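YghZ aldo-keto reductase (Escherichia coli, PDB 3N6Q) probably reduces aldehydes or ketones with a nicotinamide cofactor, as an oxidoreductase of the aldo-keto reductase family. Local coordinates at residues B[268-273]-B[326-331]; B[280-285]-B[309-314]; B[286-291]-B[318-323]. One frame throughout, in Å; residues are numbered along the deposited sequence.

Interaction 1: residues B[268-273]-B[326-331]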
ATOM      1  N   ARG B 268      -5.473  12.917  54.381  1.00 21.82           N
ATOM      2  CA  ARG B 268      -4.467  13.183  55.388  0.50 21.62           C
ATOM      3  C   ARG B 268      -3.830  11.880  55.893  1.00 20.06           C
ATOM      4  O   ARG B 268      -2.632  11.804  56.006  1.00 19.51           O
ATOM      5  CB  ARG B 268      -5.033  14.030  56.545  0.50 23.19           C
ATOM      6  CG  ARG B 268      -5.382  15.501  56.171  0.50 28.06           C
ATOM      7  CD  ARG B 268      -5.986  16.342  57.340  0.50 32.46           C
ATOM      8  NE  ARG B 268      -7.425  16.632  57.216  0.50 34.64           N
ATOM      9  CZ  ARG B 268      -8.331  16.333  58.147  0.50 32.24           C
ATOM     10  NH1 ARG B 268      -7.953  15.706  59.255  0.50 28.21           N
ATOM     11  NH2 ARG B 268      -9.623  16.621  57.959  0.50 33.45           N
ATOM     12  N   LEU B 269      -4.626  10.868  56.157  1.00 19.83           N
ATOM     13  CA  LEU B 269      -4.080   9.599  56.672  1.00 20.52           C
ATOM     14  C   LEU B 269      -3.301   8.852  55.571  1.00 21.00           C
ATOM     15  O   LEU B 269      -2.230   8.271  55.812  1.00 20.74           O
ATOM     16  CB  LEU B 269      -5.219   8.725  57.175  1.00 20.81           C
ATOM     17  CG  LEU B 269      -5.838   9.185  58.508  1.00 22.78           C
ATOM     18  CD1 LEU B 269      -7.203   8.444  58.704  1.00 28.83           C
ATOM     19  CD2 LEU B 269      -4.851   8.878  59.636  1.00 24.30           C
ATOM     20  N   LEU B 270      -3.780   8.956  54.338  1.00 18.72           N
ATOM     21  CA  LEU B 270      -2.962   8.435  53.231  1.00 17.16           C
ATOM     22  C   LEU B 270      -1.607   9.146  53.095  1.00 16.58           C
ATOM     23  O   LEU B 270      -0.571   8.468  52.851  1.00 16.96           O
ATOM     24  CB  LEU B 270      -3.745   8.463  51.909  1.00 16.40           C
ATOM     25  CG  LEU B 270      -4.897   7.447  51.837  1.00 19.47           C
ATOM     26  CD1 LEU B 270      -5.819   7.908  50.664  1.00 22.40           C
ATOM     27  CD2 LEU B 270      -4.289   6.049  51.578  1.00 21.71           C
ATOM     28  N   ASN B 271      -1.570  10.460  53.307  1.00 16.50           N
ATOM     29  CA  ASN B 271      -0.315  11.217  53.202  1.00 18.66           C
ATOM     30  C   ASN B 271       0.637  10.806  54.337  1.00 21.81           C
ATOM     31  O   ASN B 271       1.885  10.759  54.150  1.00 19.79           O
ATOM     32  CB  ASN B 271      -0.603  12.730  53.304  1.00 19.87           C
ATOM     33  CG  ASN B 271       0.640  13.566  53.118  1.00 26.66           C
ATOM     34  OD1 ASN B 271       1.387  13.380  52.156  1.00 27.70           O
ATOM     35  ND2 ASN B 271       0.908  14.462  54.077  1.00 27.24           N
ATOM     36  N   GLU B 272       0.041  10.552  55.516  1.00 21.73           N
ATOM     37  CA  GLU B 272       0.825  10.000  56.631  1.00 23.13           C
ATOM     38  C   GLU B 272       1.459   8.645  56.308  1.00 22.95           C
ATOM     39  O   GLU B 272       2.662   8.434  56.635  1.00 21.40           O
ATOM     40  CB  GLU B 272       0.045  10.004  57.948  1.00 22.67           C
ATOM     41  CG  GLU B 272      -0.170  11.394  58.437  1.00 21.96           C
ATOM     42  CD  GLU B 272      -1.028  11.485  59.718  1.00 25.63           C
ATOM     43  OE1 GLU B 272      -1.506  10.452  60.234  1.00 29.34           O
ATOM     44  OE2 GLU B 272      -1.266  12.619  60.144  1.00 30.42           O
ATOM     45  N   MET B 273       0.698   7.758  55.653  1.00 19.57           N
ATOM     46  CA  MET B 273       1.255   6.488  55.178  1.00 19.54           C
ATOM     47  C   MET B 273       2.399   6.747  54.252  1.00 19.29           C
ATOM     48  O   MET B 273       3.421   6.044  54.320  1.00 17.48           O
ATOM     49  CB  MET B 273       0.234   5.563  54.501  1.00 18.52           C
ATOM     50  CG  MET B 273      -0.914   5.016  55.412  1.00 23.07           C
ATOM     51  SD  MET B 273      -1.940   3.799  54.548  1.00 27.46           S
ATOM     52  CE  MET B 273      -0.739   2.452  54.254  1.00 29.09           C
ATOM     53  N   ALA B 326      -3.981  -3.218  52.353  1.00 19.02           N
ATOM     54  CA  ALA B 326      -5.255  -3.331  52.982  1.00 20.24           C
ATOM     55  C   ALA B 326      -5.565  -2.039  53.733  1.00 19.79           C
ATOM     56  O   ALA B 326      -6.702  -1.560  53.719  1.00 21.05           O
ATOM     57  CB  ALA B 326      -5.249  -4.538  53.989  1.00 21.12           C
ATOM     58  N   GLN B 327      -4.556  -1.432  54.331  1.00 21.28           N
ATOM     59  CA  GLN B 327      -4.703  -0.182  55.090  0.50 21.98           C
ATOM     60  C   GLN B 327      -5.059   0.998  54.131  1.00 22.55           C
ATOM     61  O   GLN B 327      -5.904   1.862  54.429  1.00 21.72           O
ATOM     62  CB  GLN B 327      -3.401   0.121  55.847  0.50 22.75           C
ATOM     63  CG  GLN B 327      -3.183  -0.661  57.174  0.50 24.15           C
ATOM     64  CD  GLN B 327      -1.813  -0.449  57.845  0.50 29.79           C
ATOM     65  OE1 GLN B 327      -0.780  -0.249  57.182  0.50 25.25           O
ATOM     66  NE2 GLN B 327      -1.797  -0.564  59.176  0.50 30.29           N
ATOM     67  N   ILE B 328      -4.371   1.031  53.009  1.00 21.40           N
ATOM     68  CA  ILE B 328      -4.675   2.032  51.958  1.00 19.21           C
ATOM     69  C   ILE B 328      -6.151   1.899  51.543  1.00 20.60           C
ATOM     70  O   ILE B 328      -6.907   2.873  51.592  1.00 21.26           O
ATOM     71  CB  ILE B 328      -3.743   1.824  50.742  1.00 19.02           C
ATOM     72  CG1 ILE B 328      -2.345   2.352  51.114  1.00 20.51           C
ATOM     73  CG2 ILE B 328      -4.373   2.550  49.407  1.00 18.88           C
ATOM     74  CD1 ILE B 328      -1.216   1.955  50.111  1.00 17.80           C
ATOM     75  N   ASP B 329      -6.593   0.688  51.216  1.00 21.81           N
ATOM     76  CA  ASP B 329      -8.001   0.501  50.834  1.00 24.47           C
ATOM     77  C   ASP B 329      -8.975   0.880  51.934  1.00 24.59           C
ATOM     78  O   ASP B 329     -10.050   1.447  51.685  1.00 23.12           O
ATOM     79  CB  ASP B 329      -8.282  -0.928  50.389  1.00 25.04           C
ATOM     80  CG  ASP B 329      -7.648  -1.255  49.047  1.00 30.19           C
ATOM     81  OD1 ASP B 329      -7.025  -0.350  48.430  1.00 35.66           O
ATOM     82  OD2 ASP B 329      -7.725  -2.433  48.650  1.00 38.24           O
ATOM     83  N   GLN B 330      -8.659   0.496  53.157  1.00 23.75           N
ATOM     84  CA  GLN B 330      -9.519   0.893  54.243  1.00 24.76           C
ATOM     85  C   GLN B 330      -9.690   2.424  54.400  1.00 23.45           C
ATOM     86  O   GLN B 330     -10.810   2.891  54.678  1.00 24.98           O
ATOM     87  CB  GLN B 330      -9.043   0.236  55.554  1.00 26.60           C
ATOM     88  CG  GLN B 330      -9.993   0.475  56.745  1.00 31.79           C
ATOM     89  CD  GLN B 330     -11.210  -0.408  56.647  1.00 40.47           C
ATOM     90  OE1 GLN B 330     -11.089  -1.636  56.518  1.00 39.40           O
ATOM     91  NE2 GLN B 330     -12.392   0.209  56.617  1.00 40.53           N
ATOM     92  N   HIS B 331      -8.603   3.203  54.338  1.00 21.73           N
ATOM     93  CA  HIS B 331      -8.703   4.664  54.440  1.00 22.07           C
ATOM     94  C   HIS B 331      -9.586   5.169  53.294  1.00 23.46           C
ATOM     95  O   HIS B 331     -10.387   6.099  53.482  1.00 24.96           O
ATOM     96  CB  HIS B 331      -7.336   5.354  54.323  1.00 23.50           C
ATOM     97  CG  HIS B 331      -6.476   5.194  55.533  1.00 25.96           C
ATOM     98  ND1 HIS B 331      -6.952   5.391  56.812  1.00 26.68           N
ATOM     99  CD2 HIS B 331      -5.170   4.860  55.657  1.00 22.26           C
ATOM    100  CE1 HIS B 331      -5.966   5.203  57.677  1.00 25.26           C
ATOM    101  NE2 HIS B 331      -4.869   4.917  56.998  1.00 24.04           N
TER
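The ring of His331 meets Leu269 between two helices that run nearly antiparallel. The axes of 268-273 and 326-331 come within 10.0 Å, at 163° between their N-to-C directions. The nearest backbone pair is Leu270 and Ile328.

The imidazole has Leu269 over one face and Met273 at its edge. CB of Leu269 sits 3.7 Å from the centroid of the His331 ring, a CH-pi contact. It is displaced toward the rim, on the side of CE1. The methyl CD1 of Leu269 reaches the same end of the ring, 3.6 Å from ND1 of His331. The two side chains meet at about a right angle.

SD of Met273 lies in the ring plane, 3.6 Å from CD2 of His331, which makes a Met-aromatic contact. Beyond CG the chain of Met273 turns at the sulfur, chi3 64°. This turn brings CE to 3.5 Å from CG1 of Ile328. The same methyl lies 3.9 Å from CB of Gln327, so one thioether spans three residues of the facing helix.

On the inner side, CD2 of Leu270 packs 4.1 Å from CG2 of Ile328. CG of Leu270 also meets CB of His331, the two side chains sliding past each other in opposite directions. CG of His331 stands anti to the carbonyl carbon, chi1 -73°, which sends the ring to its place against Leu269 and Met273.

Met273 and His331 make up the middle of the joint; Leu270 and Ile328 are buried beside them. These two continue inward onto Met281 and Trp288 of helix 281-289. OG of Ser266 hydrogen-bonds to O of His331, and Arg201 forms a salt bridge with Asp329. The arrangement is an antiparallel helix-helix packing at the periphery of a TIM barrel, joining helix 261-276 to the C-terminal helix 322-334.

Interaction 2: residues B[280-285]-B[309-314]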
ATOM      1  N   SER B 280       6.485  11.310  49.177  1.00 19.05           N
ATOM      2  CA  SER B 280       5.376  12.244  49.133  1.00 17.91           C
ATOM      3  C   SER B 280       4.117  11.462  48.800  1.00 17.06           C
ATOM      4  O   SER B 280       4.163  10.363  48.273  1.00 15.48           O
ATOM      5  CB  SER B 280       5.563  13.304  48.020  1.00 20.58           C
ATOM      6  OG  SER B 280       5.671  12.649  46.761  1.00 20.04           O
ATOM      7  N   MET B 281       2.985  12.102  48.976  1.00 15.86           N
ATOM      8  CA  MET B 281       1.740  11.489  48.554  0.50 17.25           C
ATOM      9  C   MET B 281       1.734  11.126  47.065  1.00 16.70           C
ATOM     10  O   MET B 281       1.319  10.021  46.696  1.00 14.91           O
ATOM     11  CB  MET B 281       0.543  12.363  48.923  0.50 18.18           C
ATOM     12  CG  MET B 281      -0.773  11.756  48.494  0.50 22.55           C
ATOM     13  SD  MET B 281      -1.173  10.260  49.423  0.50 25.52           S
ATOM     14  CE  MET B 281      -1.561   9.087  48.124  0.50 21.46           C
ATOM     15  N   ALA B 282       2.231  12.020  46.213  1.00 15.83           N
ATOM     16  CA  ALA B 282       2.263  11.750  44.745  1.00 18.30           C
ATOM     17  C   ALA B 282       3.160  10.543  44.433  1.00 17.66           C
ATOM     18  O   ALA B 282       2.805   9.683  43.630  1.00 16.59           O
ATOM     19  CB  ALA B 282       2.777  13.013  43.991  1.00 19.78           C
ATOM     20  N   GLN B 283       4.322  10.463  45.086  1.00 17.64           N
ATOM     21  CA  GLN B 283       5.213   9.350  44.827  1.00 15.82           C
ATOM     22  C   GLN B 283       4.523   8.055  45.254  1.00 15.98           C
ATOM     23  O   GLN B 283       4.574   7.076  44.503  1.00 17.78           O
ATOM     24  CB  GLN B 283       6.546   9.487  45.582  1.00 15.73           C
ATOM     25  CG  GLN B 283       7.451  10.582  44.959  1.00 17.91           C
ATOM     26  CD  GLN B 283       8.546  11.034  45.884  1.00 21.78           C
ATOM     27  OE1 GLN B 283       8.489  10.792  47.103  1.00 22.20           O
ATOM     28  NE2 GLN B 283       9.543  11.735  45.323  1.00 20.97           N
ATOM     29  N   MET B 284       3.880   8.041  46.430  1.00 15.51           N
ATOM     30  CA  MET B 284       3.192   6.772  46.850  1.00 15.29           C
ATOM     31  C   MET B 284       2.081   6.373  45.827  1.00 16.84           C
ATOM     32  O   MET B 284       1.879   5.200  45.529  1.00 14.75           O
ATOM     33  CB  MET B 284       2.552   6.860  48.229  1.00 15.14           C
ATOM     34  CG  MET B 284       1.971   5.405  48.618  1.00 16.49           C
ATOM     35  SD  MET B 284       1.361   5.519  50.342  1.00 18.04           S
ATOM     36  CE  MET B 284      -0.227   6.379  50.102  1.00 18.46           C
ATOM     37  N   ALA B 285       1.302   7.361  45.388  1.00 16.23           N
ATOM     38  CA  ALA B 285       0.239   7.134  44.385  1.00 16.16           C
ATOM     39  C   ALA B 285       0.779   6.499  43.068  1.00 16.23           C
ATOM     40  O   ALA B 285       0.187   5.547  42.526  1.00 15.76           O
ATOM     41  CB  ALA B 285      -0.532   8.514  44.098  1.00 16.25           C
ATOM     42  N   GLU B 309      11.320  15.613  38.256  1.00 23.32           N
ATOM     43  CA  GLU B 309      12.387  15.114  39.125  1.00 25.99           C
ATOM     44  C   GLU B 309      11.765  14.424  40.363  1.00 24.46           C
ATOM     45  O   GLU B 309      12.177  13.359  40.748  1.00 27.45           O
ATOM     46  CB  GLU B 309      13.345  16.251  39.513  1.00 26.88           C
ATOM     47  CG  GLU B 309      13.933  16.972  38.285  1.00 31.67           C
ATOM     48  CD  GLU B 309      14.929  18.125  38.618  1.00 42.89           C
ATOM     49  OE1 GLU B 309      16.095  18.028  38.172  1.00 46.86           O
ATOM     50  OE2 GLU B 309      14.558  19.127  39.292  1.00 47.24           O
ATOM     51  N   GLU B 310      10.733  15.010  40.948  1.00 23.78           N
ATOM     52  CA  GLU B 310      10.151  14.475  42.169  1.00 24.70           C
ATOM     53  C   GLU B 310       9.401  13.189  41.848  1.00 23.75           C
ATOM     54  O   GLU B 310       9.522  12.158  42.539  1.00 22.08           O
ATOM     55  CB  GLU B 310       9.197  15.506  42.762  1.00 26.71           C
ATOM     56  CG  GLU B 310       8.807  15.286  44.235  1.00 32.99           C
ATOM     57  CD  GLU B 310       7.541  14.410  44.431  1.00 36.29           C
ATOM     58  OE1 GLU B 310       7.213  13.568  43.551  1.00 38.89           O
ATOM     59  OE2 GLU B 310       6.878  14.564  45.488  1.00 33.39           O
ATOM     60  N   ASN B 311       8.658  13.202  40.750  1.00 20.22           N
ATOM     61  CA  ASN B 311       7.783  12.000  40.452  1.00 18.81           C
ATOM     62  C   ASN B 311       8.565  10.712  40.101  1.00 19.98           C
ATOM     63  O   ASN B 311       8.198   9.581  40.486  1.00 18.59           O
ATOM     64  CB  ASN B 311       6.819  12.357  39.322  1.00 18.63           C
ATOM     65  CG  ASN B 311       5.652  13.235  39.775  1.00 23.47           C
ATOM     66  OD1 ASN B 311       4.925  13.747  38.923  1.00 28.54           O
ATOM     67  ND2 ASN B 311       5.531  13.507  41.073  1.00 22.76           N
ATOM     68  N   VAL B 312       9.678  10.860  39.405  1.00 18.49           N
ATOM     69  CA  VAL B 312      10.409   9.694  38.921  0.50 17.70           C
ATOM     70  C   VAL B 312      11.034   8.954  40.100  1.00 18.65           C
ATOM     71  O   VAL B 312      11.386   7.780  39.970  1.00 17.80           O
ATOM     72  CB  VAL B 312      11.530  10.006  37.913  0.50 17.50           C
ATOM     73  CG1 VAL B 312      10.944  10.496  36.525  0.50 16.95           C
ATOM     74  CG2 VAL B 312      12.560  10.985  38.496  0.50 16.45           C
ATOM     75  N   GLN B 313      11.197   9.651  41.214  1.00 17.91           N
ATOM     76  CA  GLN B 313      11.716   9.013  42.450  1.00 20.72           C
ATOM     77  C   GLN B 313      10.748   8.038  43.083  1.00 20.25           C
ATOM     78  O   GLN B 313      11.133   7.238  43.970  1.00 20.24           O
ATOM     79  CB  GLN B 313      12.135  10.069  43.479  1.00 19.21           C
ATOM     80  CG  GLN B 313      13.379  10.837  43.020  1.00 28.29           C
ATOM     81  CD  GLN B 313      13.821  11.800  44.089  1.00 41.87           C
ATOM     82  OE1 GLN B 313      14.136  11.384  45.214  1.00 44.78           O
ATOM     83  NE2 GLN B 313      13.713  13.099  43.807  1.00 47.36           N
ATOM     84  N   ALA B 314       9.523   8.008  42.567  1.00 18.16           N
ATOM     85  CA  ALA B 314       8.596   6.898  42.951  1.00 20.29           C
ATOM     86  C   ALA B 314       9.249   5.532  42.666  1.00 18.53           C
ATOM     87  O   ALA B 314       8.978   4.518  43.372  1.00 17.53           O
ATOM     88  CB  ALA B 314       7.249   7.028  42.224  1.00 19.75           C
TER
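The 280-285 segment begins a helix, and 309-314 runs from helix 305-312 into a 3-10 segment. Ser280 is the N-cap of helix 281-289, whose first turn faces the later part of helix 305-312 and the 3-10 turn at 313-314. Gln283 and Ala314 have the nearest CA atoms, 4.6 Å apart. CB of Ala314 lies against the carbonyl O of Gln283, at 3.5 Å.

Ser280 and Gln283 form a capping box. OG of Ser280 accepts from the backbone N of Gln283, while OE1 of Gln283 accepts from N of Ser280. The second bond comes from above the carbonyl plane of the Gln283 amide. OG stands between the backbone N and the carbonyl carbon of Ser280, chi1 59°. From there it also donates to OE2 of Glu310 at 2.6 Å, meeting that oxygen on the syn side of the carboxylate, somewhat out of its plane. The serine hydroxyl is thus held as both acceptor and donor.

In the TIM barrel these helices precede and follow strand 297-300, and the contact packs the start of the first on the later part of the second.

The amide of Gln283 has a second task. Its NE2 gives a nearly straight bond to the backbone O of Glu310, 2.8 Å long with 178° at the hydrogen. The acceptor lies in the amide plane. With OE1 and NE2 both engaged, the rotation of this amide is fixed. N of Gln313 reaches the same O of Glu310 from the opposite face of its plane.

The side chain of Glu310 bends at chi2, -90°, which turns its carboxylate back toward the cap. OE1 of Glu310 lies 3.3 Å from CG of Gln283. It also accepts from ND2 of Asn311 at 3.0 Å, from above the carboxylate plane.

Interaction 3: residues B[286-291]-B[318-323]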
ATOM      1  N   LEU B 286       1.928   6.997  42.573  1.00 15.47           N
ATOM      2  CA  LEU B 286       2.585   6.443  41.424  1.00 15.74           C
ATOM      3  C   LEU B 286       3.207   5.064  41.689  1.00 15.96           C
ATOM      4  O   LEU B 286       3.100   4.160  40.862  1.00 13.97           O
ATOM      5  CB  LEU B 286       3.656   7.389  40.892  1.00 14.46           C
ATOM      6  CG  LEU B 286       3.106   8.763  40.485  1.00 14.71           C
ATOM      7  CD1 LEU B 286       4.331   9.688  40.063  1.00 18.29           C
ATOM      8  CD2 LEU B 286       2.029   8.608  39.382  1.00 17.21           C
ATOM      9  N   SER B 287       3.829   4.900  42.853  1.00 14.03           N
ATOM     10  CA  SER B 287       4.440   3.599  43.178  1.00 16.44           C
ATOM     11  C   SER B 287       3.355   2.532  43.239  1.00 14.18           C
ATOM     12  O   SER B 287       3.541   1.419  42.808  1.00 16.11           O
ATOM     13  CB  SER B 287       5.141   3.704  44.551  1.00 10.92           C
ATOM     14  OG  SER B 287       6.292   4.545  44.445  1.00 17.81           O
ATOM     15  N   TRP B 288       2.213   2.905  43.787  1.00 15.01           N
ATOM     16  CA  TRP B 288       1.095   1.978  43.898  1.00 14.56           C
ATOM     17  C   TRP B 288       0.622   1.436  42.571  1.00 16.22           C
ATOM     18  O   TRP B 288       0.376   0.260  42.417  1.00 14.21           O
ATOM     19  CB  TRP B 288      -0.042   2.622  44.678  1.00 17.63           C
ATOM     20  CG  TRP B 288      -1.178   1.667  44.959  1.00 19.94           C
ATOM     21  CD1 TRP B 288      -1.404   0.936  46.131  1.00 21.49           C
ATOM     22  CD2 TRP B 288      -2.297   1.407  44.094  1.00 19.80           C
ATOM     23  NE1 TRP B 288      -2.597   0.198  45.991  1.00 22.10           N
ATOM     24  CE2 TRP B 288      -3.134   0.450  44.745  1.00 21.23           C
ATOM     25  CE3 TRP B 288      -2.651   1.852  42.806  1.00 19.56           C
ATOM     26  CZ2 TRP B 288      -4.330  -0.001  44.174  1.00 23.99           C
ATOM     27  CZ3 TRP B 288      -3.815   1.371  42.224  1.00 25.70           C
ATOM     28  CH2 TRP B 288      -4.645   0.438  42.904  1.00 27.71           C
ATOM     29  N   LEU B 289       0.512   2.312  41.568  1.00 15.57           N
ATOM     30  CA  LEU B 289       0.188   1.826  40.229  1.00 15.71           C
ATOM     31  C   LEU B 289       1.258   0.906  39.687  1.00 16.37           C
ATOM     32  O   LEU B 289       0.947  -0.076  39.007  1.00 16.51           O
ATOM     33  CB  LEU B 289      -0.025   3.058  39.284  1.00 15.23           C
ATOM     34  CG  LEU B 289      -1.345   3.796  39.573  1.00 15.27           C
ATOM     35  CD1 LEU B 289      -1.340   5.232  38.916  1.00 15.97           C
ATOM     36  CD2 LEU B 289      -2.535   2.967  38.950  1.00 18.82           C
ATOM     37  N   LEU B 290       2.516   1.244  39.933  1.00 16.71           N
ATOM     38  CA  LEU B 290       3.666   0.563  39.334  1.00 15.97           C
ATOM     39  C   LEU B 290       4.181  -0.639  40.222  1.00 19.31           C
ATOM     40  O   LEU B 290       5.280  -1.172  39.984  1.00 20.41           O
ATOM     41  CB  LEU B 290       4.824   1.532  39.231  1.00 14.41           C
ATOM     42  CG  LEU B 290       4.619   2.583  38.104  1.00 13.10           C
ATOM     43  CD1 LEU B 290       5.720   3.609  38.124  1.00 13.68           C
ATOM     44  CD2 LEU B 290       4.478   1.889  36.703  1.00 15.02           C
ATOM     45  N   LYS B 291       3.378  -1.029  41.206  1.00 19.87           N
ATOM     46  CA  LYS B 291       3.826  -1.990  42.245  1.00 22.84           C
ATOM     47  C   LYS B 291       3.952  -3.396  41.700  1.00 27.57           C
ATOM     48  O   LYS B 291       4.567  -4.285  42.338  1.00 28.24           O
ATOM     49  CB  LYS B 291       2.820  -2.022  43.401  1.00 22.83           C
ATOM     50  CG  LYS B 291       1.432  -2.611  43.037  1.00 19.31           C
ATOM     51  CD  LYS B 291       0.414  -2.349  44.233  1.00 19.76           C
ATOM     52  CE  LYS B 291      -1.033  -2.741  43.931  1.00 23.77           C
ATOM     53  NZ  LYS B 291      -1.645  -1.902  42.802  1.00 25.08           N
ATOM     54  N   LEU B 318       8.950   0.687  45.037  1.00 19.99           N
ATOM     55  CA  LEU B 318       7.785   0.110  44.370  1.00 20.57           C
ATOM     56  C   LEU B 318       7.156  -1.006  45.220  1.00 22.15           C
ATOM     57  O   LEU B 318       6.234  -1.693  44.767  1.00 21.30           O
ATOM     58  CB  LEU B 318       8.192  -0.415  43.001  1.00 20.11           C
ATOM     59  CG  LEU B 318       8.648   0.716  42.061  1.00 20.38           C
ATOM     60  CD1 LEU B 318       9.077   0.094  40.729  1.00 21.02           C
ATOM     61  CD2 LEU B 318       7.527   1.811  41.827  1.00 17.89           C
ATOM     62  N   THR B 319       7.627  -1.167  46.456  1.00 20.00           N
ATOM     63  CA  THR B 319       7.078  -2.334  47.194  1.00 22.49           C
ATOM     64  C   THR B 319       6.061  -1.921  48.254  1.00 17.90           C
ATOM     65  O   THR B 319       6.303  -0.987  49.049  1.00 20.13           O
ATOM     66  CB  THR B 319       8.208  -3.199  47.828  1.00 22.76           C
ATOM     67  OG1 THR B 319       8.915  -2.395  48.732  1.00 28.84           O
ATOM     68  CG2 THR B 319       9.226  -3.641  46.802  1.00 25.68           C
ATOM     69  N   PHE B 320       4.984  -2.703  48.352  1.00 19.58           N
ATOM     70  CA  PHE B 320       3.989  -2.518  49.396  1.00 19.22           C
ATOM     71  C   PHE B 320       3.755  -3.876  50.081  1.00 20.40           C
ATOM     72  O   PHE B 320       3.569  -4.853  49.405  1.00 21.69           O
ATOM     73  CB  PHE B 320       2.647  -2.100  48.761  1.00 18.86           C
ATOM     74  CG  PHE B 320       2.664  -0.681  48.176  1.00 16.92           C
ATOM     75  CD1 PHE B 320       2.142   0.401  48.936  1.00 17.10           C
ATOM     76  CD2 PHE B 320       3.270  -0.429  46.926  1.00 18.48           C
ATOM     77  CE1 PHE B 320       2.172   1.781  48.389  1.00 18.50           C
ATOM     78  CE2 PHE B 320       3.372   0.911  46.436  1.00 18.20           C
ATOM     79  CZ  PHE B 320       2.804   1.979  47.151  1.00 17.85           C
ATOM     80  N   SER B 321       3.641  -3.875  51.399  1.00 19.61           N
ATOM     81  CA  SER B 321       3.217  -5.103  52.102  1.00 21.82           C
ATOM     82  C   SER B 321       1.702  -5.306  51.947  1.00 22.34           C
ATOM     83  O   SER B 321       0.923  -4.388  51.595  1.00 20.15           O
ATOM     84  CB  SER B 321       3.592  -5.020  53.565  1.00 19.78           C
ATOM     85  OG  SER B 321       2.693  -4.166  54.225  1.00 20.39           O
ATOM     86  N   THR B 322       1.266  -6.546  52.182  1.00 21.13           N
ATOM     87  CA  THR B 322      -0.138  -6.839  52.225  1.00 20.83           C
ATOM     88  C   THR B 322      -0.888  -5.984  53.240  1.00 20.08           C
ATOM     89  O   THR B 322      -1.984  -5.474  52.948  1.00 19.60           O
ATOM     90  CB  THR B 322      -0.333  -8.338  52.530  1.00 21.94           C
ATOM     91  OG1 THR B 322       0.130  -9.081  51.393  1.00 27.77           O
ATOM     92  CG2 THR B 322      -1.737  -8.615  52.772  1.00 24.74           C
ATOM     93  N   LYS B 323      -0.289  -5.763  54.410  1.00 20.51           N
ATOM     94  CA  LYS B 323      -0.918  -4.947  55.430  1.00 19.56           C
ATOM     95  C   LYS B 323      -1.129  -3.485  54.921  1.00 19.42           C
ATOM     96  O   LYS B 323      -2.145  -2.865  55.226  1.00 19.14           O
ATOM     97  CB  LYS B 323       0.006  -4.896  56.653  1.00 20.07           C
ATOM     98  CG  LYS B 323      -0.558  -4.131  57.847  1.00 24.01           C
ATOM     99  CD  LYS B 323       0.411  -4.239  59.048  1.00 27.20           C
ATOM    100  CE  LYS B 323      -0.207  -3.642  60.304  1.00 31.87           C
ATOM    101  NZ  LYS B 323       0.822  -3.638  61.370  1.00 41.76           N
TER
HETATM  102  O   HOH W   1       6.322  -4.027  44.015  1.00 35.85           O
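Phe320 presents one face to the edge of Trp288, with CD1 of Trp288 over it. The phenyl ring and the five-membered ring of the indole form an edge-to-face pair, centroids 5.5 Å apart and planes at 80°. NZ of Lys291 sits 3.4 Å above the indole plane of Trp288, over its centre, and CG of Leu289 lies at the indole edge. At its own edge Phe320 meets the backbone of the helix: CE2 lies 3.5 Å from N of Trp288, and the carbonyl carbon of Ser287 is near the ring plane. CB of Trp288 touches CZ of Phe320 at 3.8 Å.

The chain of Lys291 bends at chi4, -64°, and NZ donates to O of Trp288.

Leu318 fills the other part of the contact. Its CD2 packs 3.8 Å from CB of Leu290 and also touches CA of Ser287. CA of Lys291 makes a CA-H...O contact with O of Leu318. OG of Ser287 hydrogen-bonds to O of Ala314, outside both segments. Arg277 adds a cation-pi contact to Phe320.

This is a loop laid against the C-terminal end of helix 281-289, on the outer side of the TIM barrel, leading into the C-terminal helix 322-334.

Following the chain, helix 261-276 is succeeded by helix 281-289, strand 297-300, helix 305-312 and helix 322-334. Interaction 1 closes the longest loop, from 268-273 to 326-331, and both other contacts lie within it. Interaction 2 closes a loop of 23 residues around strand 297-300, and interaction 3 closes one of 26. Their segments alternate, so these two loops cross. Helix 281-289 is shared by interactions 2 and 3, and its Met284 packs on both helix 261-276 and Phe320. Interaction 1 pairs the two outer helices. Interactions 2 and 3 fasten helix 281-289 to helix 305-312 and to the loop before helix 322-334.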